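Local coordinates for protein superoxide dismutase (Anaplasma phagocytophilum, PDB 3JS4) that probably converts superoxide radicals into molecular oxygen and hydrogen peroxide at an active-site iron, as an iron/manganese-family superoxide dismutase, at residues A[141-154]-A[163-175]. Numbering follows the deposited sequence.
Sequences SGLGQFGSGWVWLV and KVVSTANADSPLL. With NA (sodium ion), chain F.
Trp150, Trp152 and Val154 exchange paired backbone hydrogen bonds with Thr167, Val165 and Lys163, making strands 149-154 and 163-168 an antiparallel hairpin (161° between short axes). Beyond it, Asn169 N bonds Ser148 O at 2.9 Å, reaching that oxygen from above the carbonyl plane, just where the chain enters the type II' turn Ala168-Asp171. On the sheet face of the tryptophans, the Trp152 indole lies under Pro173, whose CD sits 3.4 Å from the six-membered ring centroid, a CH-pi contact. With CG beside its own backbone N (chi1 -49°), Trp152 sends NE1 in a nearly straight, in-plane bond to Thr167 OG1 (2.9 Å). That hydroxyl donates onward to Asp171 O (2.6 Å), so it both accepts and donates, its two partners at roughly a right angle, and ties the returning loop to the indole. On the other face, Val151 CG1 meets Val164 CG1 at 3.8 Å, against Phe138 of helix 131-144. Gln145, bent at chi2, brings OE1 within 3.0 Å of Ser166 OG. Pro173 O also binds the sodium ion, with Thr176 and Gln179. Trp150 packs edge-to-face on the iron ligand His101, so this C-terminal-domain hairpin lends an aromatic wall to the metal site, while the NE1 bond and Pro173 over one face hold the Trp152 indole in its rotation.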
loop_
_atom_site.group_PDB
_atom_site.type_symbol
_atom_site.label_atom_id
_atom_site.label_comp_id
_atom_site.label_asym_id
_atom_site.label_seq_id
_atom_site.Cartn_x
_atom_site.Cartn_y
_atom_site.Cartn_z
ATOM N N SER A 141 11.052 0.633 9.650
ATOM C CA SER A 141 11.005 0.205 8.263
ATOM C C SER A 141 10.738 1.414 7.352
ATOM O O SER A 141 11.361 1.562 6.301
ATOM C CB SER A 141 9.963 -0.889 8.072
ATOM O OG SER A 141 9.802 -1.208 6.700
ATOM N N GLY A 142 9.856 2.302 7.785
ATOM C CA GLY A 142 9.544 3.470 6.970
ATOM C C GLY A 142 10.707 4.436 6.839
ATOM O O GLY A 142 10.933 4.984 5.771
ATOM N N LEU A 143 11.441 4.651 7.928
ATOM C CA LEU A 143 12.563 5.600 7.923
ATOM C C LEU A 143 13.782 4.961 7.241
ATOM O O LEU A 143 14.710 5.665 6.810
ATOM C CB LEU A 143 12.892 6.069 9.355
ATOM C CG LEU A 143 11.764 6.759 10.131
ATOM C CD1 LEU A 143 12.095 7.000 11.617
ATOM C CD2 LEU A 143 11.380 8.068 9.442
ATOM N N GLY A 144 13.749 3.630 7.136
ATOM C CA GLY A 144 14.829 2.840 6.563
ATOM C C GLY A 144 14.782 2.687 5.046
ATOM O O GLY A 144 15.784 2.338 4.441
ATOM N N GLN A 145 13.619 2.943 4.435
ATOM C CA GLN A 145 13.478 2.860 2.978
ATOM C C GLN A 145 13.981 4.144 2.313
ATOM O O GLN A 145 13.282 5.182 2.286
ATOM C CB GLN A 145 12.015 2.600 2.571
ATOM C CG GLN A 145 11.841 2.353 1.049
ATOM C CD GLN A 145 12.776 1.255 0.516
ATOM O OE1 GLN A 145 12.753 0.109 0.984
ATOM N NE2 GLN A 145 13.599 1.606 -0.460
ATOM N N PHE A 146 15.173 4.061 1.743
ATOM C CA PHE A 146 15.840 5.238 1.206
ATOM C C PHE A 146 15.276 5.540 -0.186
ATOM O O PHE A 146 15.121 4.628 -1.015
ATOM C CB PHE A 146 17.352 4.968 1.207
ATOM C CG PHE A 146 18.204 6.089 0.645
ATOM C CD1 PHE A 146 18.272 7.333 1.277
ATOM C CD2 PHE A 146 18.997 5.868 -0.487
ATOM C CE1 PHE A 146 19.090 8.359 0.766
ATOM C CE2 PHE A 146 19.819 6.885 -1.004
ATOM C CZ PHE A 146 19.860 8.135 -0.376
ATOM N N GLY A 147 14.964 6.807 -0.446
ATOM C CA GLY A 147 14.286 7.159 -1.700
ATOM C C GLY A 147 12.800 6.840 -1.643
ATOM O O GLY A 147 12.187 6.873 -0.565
ATOM N N SER A 148 12.226 6.541 -2.805
ATOM C CA SER A 148 10.781 6.315 -2.937
ATOM C C SER A 148 10.435 4.860 -2.635
ATOM O O SER A 148 11.226 3.965 -2.937
ATOM C CB SER A 148 10.338 6.631 -4.384
ATOM O OG SER A 148 10.778 7.923 -4.808
ATOM N N GLY A 149 9.247 4.622 -2.077
ATOM C CA GLY A 149 8.785 3.255 -1.841
ATOM C C GLY A 149 7.583 3.098 -0.938
ATOM O O GLY A 149 6.784 4.031 -0.782
ATOM N N TRP A 150 7.468 1.906 -0.342
ATOM C CA TRP A 150 6.275 1.482 0.381
ATOM C C TRP A 150 6.671 0.648 1.612
ATOM O O TRP A 150 7.631 -0.132 1.568
ATOM C CB TRP A 150 5.382 0.609 -0.523
ATOM C CG TRP A 150 4.927 1.318 -1.755
ATOM C CD1 TRP A 150 5.612 1.440 -2.931
ATOM C CD2 TRP A 150 3.692 2.056 -1.925
ATOM N NE1 TRP A 150 4.876 2.192 -3.831
ATOM C CE2 TRP A 150 3.699 2.585 -3.242
ATOM C CE3 TRP A 150 2.580 2.290 -1.109
ATOM C CZ2 TRP A 150 2.630 3.361 -3.762
ATOM C CZ3 TRP A 150 1.511 3.050 -1.632
ATOM C CH2 TRP A 150 1.563 3.590 -2.934
ATOM N N VAL A 151 5.892 0.778 2.682
ATOM C CA VAL A 151 6.014 -0.094 3.853
ATOM C C VAL A 151 4.785 -1.014 3.909
ATOM O O VAL A 151 3.647 -0.559 3.724
ATOM C CB VAL A 151 6.152 0.758 5.120
ATOM C CG1 VAL A 151 6.206 -0.083 6.396
ATOM C CG2 VAL A 151 7.392 1.633 4.988
ATOM N N TRP A 152 5.026 -2.305 4.111
ATOM C CA TRP A 152 3.953 -3.302 4.155
ATOM C C TRP A 152 3.894 -4.048 5.490
ATOM O O TRP A 152 4.928 -4.516 5.996
ATOM C CB TRP A 152 4.138 -4.343 3.033
ATOM C CG TRP A 152 4.372 -3.723 1.688
ATOM C CD1 TRP A 152 5.550 -3.251 1.196
ATOM C CD2 TRP A 152 3.382 -3.463 0.679
ATOM N NE1 TRP A 152 5.362 -2.716 -0.058
ATOM C CE2 TRP A 152 4.043 -2.830 -0.401
ATOM C CE3 TRP A 152 2.005 -3.707 0.583
ATOM C CZ2 TRP A 152 3.380 -2.457 -1.582
ATOM C CZ3 TRP A 152 1.333 -3.312 -0.606
ATOM C CH2 TRP A 152 2.028 -2.700 -1.652
ATOM N N LEU A 153 2.682 -4.204 6.021
ATOM C CA LEU A 153 2.398 -5.252 6.997
ATOM C C LEU A 153 1.976 -6.475 6.187
ATOM O O LEU A 153 1.059 -6.398 5.357
ATOM C CB LEU A 153 1.284 -4.846 7.985
ATOM C CG LEU A 153 0.858 -5.892 9.026
ATOM C CD1 LEU A 153 2.077 -6.344 9.873
ATOM C CD2 LEU A 153 -0.281 -5.383 9.943
ATOM N N VAL A 154 2.660 -7.591 6.392
ATOM C CA VAL A 154 2.352 -8.801 5.629
ATOM C C VAL A 154 2.200 -9.993 6.533
ATOM O O VAL A 154 2.695 -9.971 7.677
ATOM C CB VAL A 154 3.449 -9.141 4.566
ATOM C CG1 VAL A 154 3.626 -7.978 3.593
ATOM C CG2 VAL A 154 4.798 -9.530 5.245
ATOM N N LYS A 163 4.883 -9.834 9.526
ATOM C CA LYS A 163 6.178 -9.190 9.350
ATOM C C LYS A 163 5.946 -7.785 8.805
ATOM O O LYS A 163 4.921 -7.525 8.173
ATOM C CB LYS A 163 7.032 -9.957 8.336
ATOM C CG LYS A 163 7.452 -11.387 8.725
ATOM C CD LYS A 163 8.466 -11.413 9.828
ATOM C CE LYS A 163 8.698 -12.846 10.323
ATOM N NZ LYS A 163 9.702 -12.850 11.416
ATOM N N VAL A 164 6.905 -6.890 9.038
ATOM C CA VAL A 164 6.955 -5.622 8.306
ATOM C C VAL A 164 8.112 -5.675 7.297
ATOM O O VAL A 164 9.243 -6.035 7.668
ATOM C CB VAL A 164 7.126 -4.445 9.256
ATOM C CG1 VAL A 164 7.232 -3.127 8.466
ATOM C CG2 VAL A 164 5.938 -4.375 10.267
ATOM N N VAL A 165 7.826 -5.363 6.029
ATOM C CA VAL A 165 8.888 -5.245 5.025
ATOM C C VAL A 165 8.712 -3.946 4.235
ATOM O O VAL A 165 7.613 -3.432 4.147
ATOM C CB VAL A 165 8.934 -6.449 4.023
ATOM C CG1 VAL A 165 9.202 -7.784 4.754
ATOM C CG2 VAL A 165 7.637 -6.561 3.190
ATOM N N SER A 166 9.778 -3.428 3.632
ATOM C CA SER A 166 9.617 -2.303 2.723
ATOM C C SER A 166 10.041 -2.661 1.294
ATOM O O SER A 166 10.802 -3.628 1.057
ATOM C CB SER A 166 10.345 -1.057 3.230
ATOM O OG SER A 166 11.727 -1.314 3.437
ATOM N N THR A 167 9.497 -1.914 0.342
ATOM C CA THR A 167 9.896 -2.069 -1.045
ATOM C C THR A 167 10.297 -0.724 -1.664
ATOM O O THR A 167 9.875 0.350 -1.204
ATOM C CB THR A 167 8.774 -2.690 -1.870
ATOM O OG1 THR A 167 7.600 -1.861 -1.778
ATOM C CG2 THR A 167 8.462 -4.123 -1.364
ATOM N N ALA A 168 11.119 -0.814 -2.705
ATOM C CA ALA A 168 11.531 0.353 -3.489
ATOM C C ALA A 168 10.529 0.658 -4.606
ATOM O O ALA A 168 9.985 -0.249 -5.225
ATOM C CB ALA A 168 12.949 0.118 -4.090
ATOM N N ASN A 169 10.322 1.953 -4.860
ATOM C CA ASN A 169 9.641 2.442 -6.057
ATOM C C ASN A 169 8.254 1.823 -6.206
ATOM O O ASN A 169 7.385 2.132 -5.387
ATOM C CB ASN A 169 10.545 2.280 -7.280
ATOM C CG ASN A 169 11.845 3.061 -7.134
ATOM O OD1 ASN A 169 11.895 4.102 -6.456
ATOM N ND2 ASN A 169 12.893 2.577 -7.769
ATOM N N ALA A 170 8.061 0.916 -7.171
ATOM C CA ALA A 170 6.748 0.276 -7.348
ATOM C C ALA A 170 6.650 -1.200 -6.905
ATOM O O ALA A 170 5.579 -1.813 -7.045
ATOM C CB ALA A 170 6.254 0.413 -8.816
ATOM N N ASP A 171 7.742 -1.750 -6.377
ATOM C CA ASP A 171 7.789 -3.139 -5.914
ATOM C C ASP A 171 6.779 -3.355 -4.776
ATOM O O ASP A 171 6.490 -2.441 -4.008
ATOM C CB ASP A 171 9.209 -3.498 -5.438
ATOM C CG ASP A 171 10.223 -3.546 -6.580
ATOM O OD1 ASP A 171 9.857 -3.352 -7.759
ATOM O OD2 ASP A 171 11.409 -3.770 -6.295
ATOM N N SER A 172 6.246 -4.577 -4.693
ATOM C CA SER A 172 5.254 -4.934 -3.689
ATOM C C SER A 172 5.347 -6.438 -3.403
ATOM O O SER A 172 6.046 -7.174 -4.145
ATOM C CB SER A 172 3.840 -4.619 -4.178
ATOM O OG SER A 172 3.427 -5.597 -5.125
ATOM N N PRO A 173 4.635 -6.902 -2.347
ATOM C CA PRO A 173 4.570 -8.328 -2.036
ATOM C C PRO A 173 3.987 -9.187 -3.157
ATOM O O PRO A 173 4.179 -10.392 -3.117
ATOM C CB PRO A 173 3.699 -8.371 -0.759
ATOM C CG PRO A 173 4.059 -7.091 -0.053
ATOM C CD PRO A 173 4.177 -6.084 -1.201
ATOM N N LEU A 174 3.311 -8.596 -4.157
ATOM C CA LEU A 174 2.864 -9.377 -5.329
ATOM C C LEU A 174 4.036 -10.041 -6.047
ATOM O O LEU A 174 3.865 -11.048 -6.762
ATOM C CB LEU A 174 2.084 -8.510 -6.332
ATOM C CG LEU A 174 0.714 -7.937 -5.940
ATOM C CD1 LEU A 174 0.138 -7.176 -7.123
ATOM C CD2 LEU A 174 -0.283 -9.007 -5.449
ATOM N N LEU A 175 5.220 -9.471 -5.870
ATOM C CA LEU A 175 6.457 -10.000 -6.465
ATOM C C LEU A 175 7.117 -11.155 -5.672
ATOM O O LEU A 175 8.049 -11.802 -6.181
ATOM C CB LEU A 175 7.473 -8.859 -6.685
ATOM C CG LEU A 175 7.024 -7.690 -7.598
ATOM C CD1 LEU A 175 8.157 -6.696 -7.804
ATOM C CD2 LEU A 175 6.459 -8.204 -8.966
HETATM NA NA NA F . 3.109 -12.393 -2.393
HETATM O O HOH W 1 13.189 -0.165 5.485
HETATM O O HOH W 2 13.809 -2.303 -0.049
HETATM O O HOH W 3 2.465 -14.547 -1.959
HETATM O O HOH W 4 0.907 -11.873 -2.832
#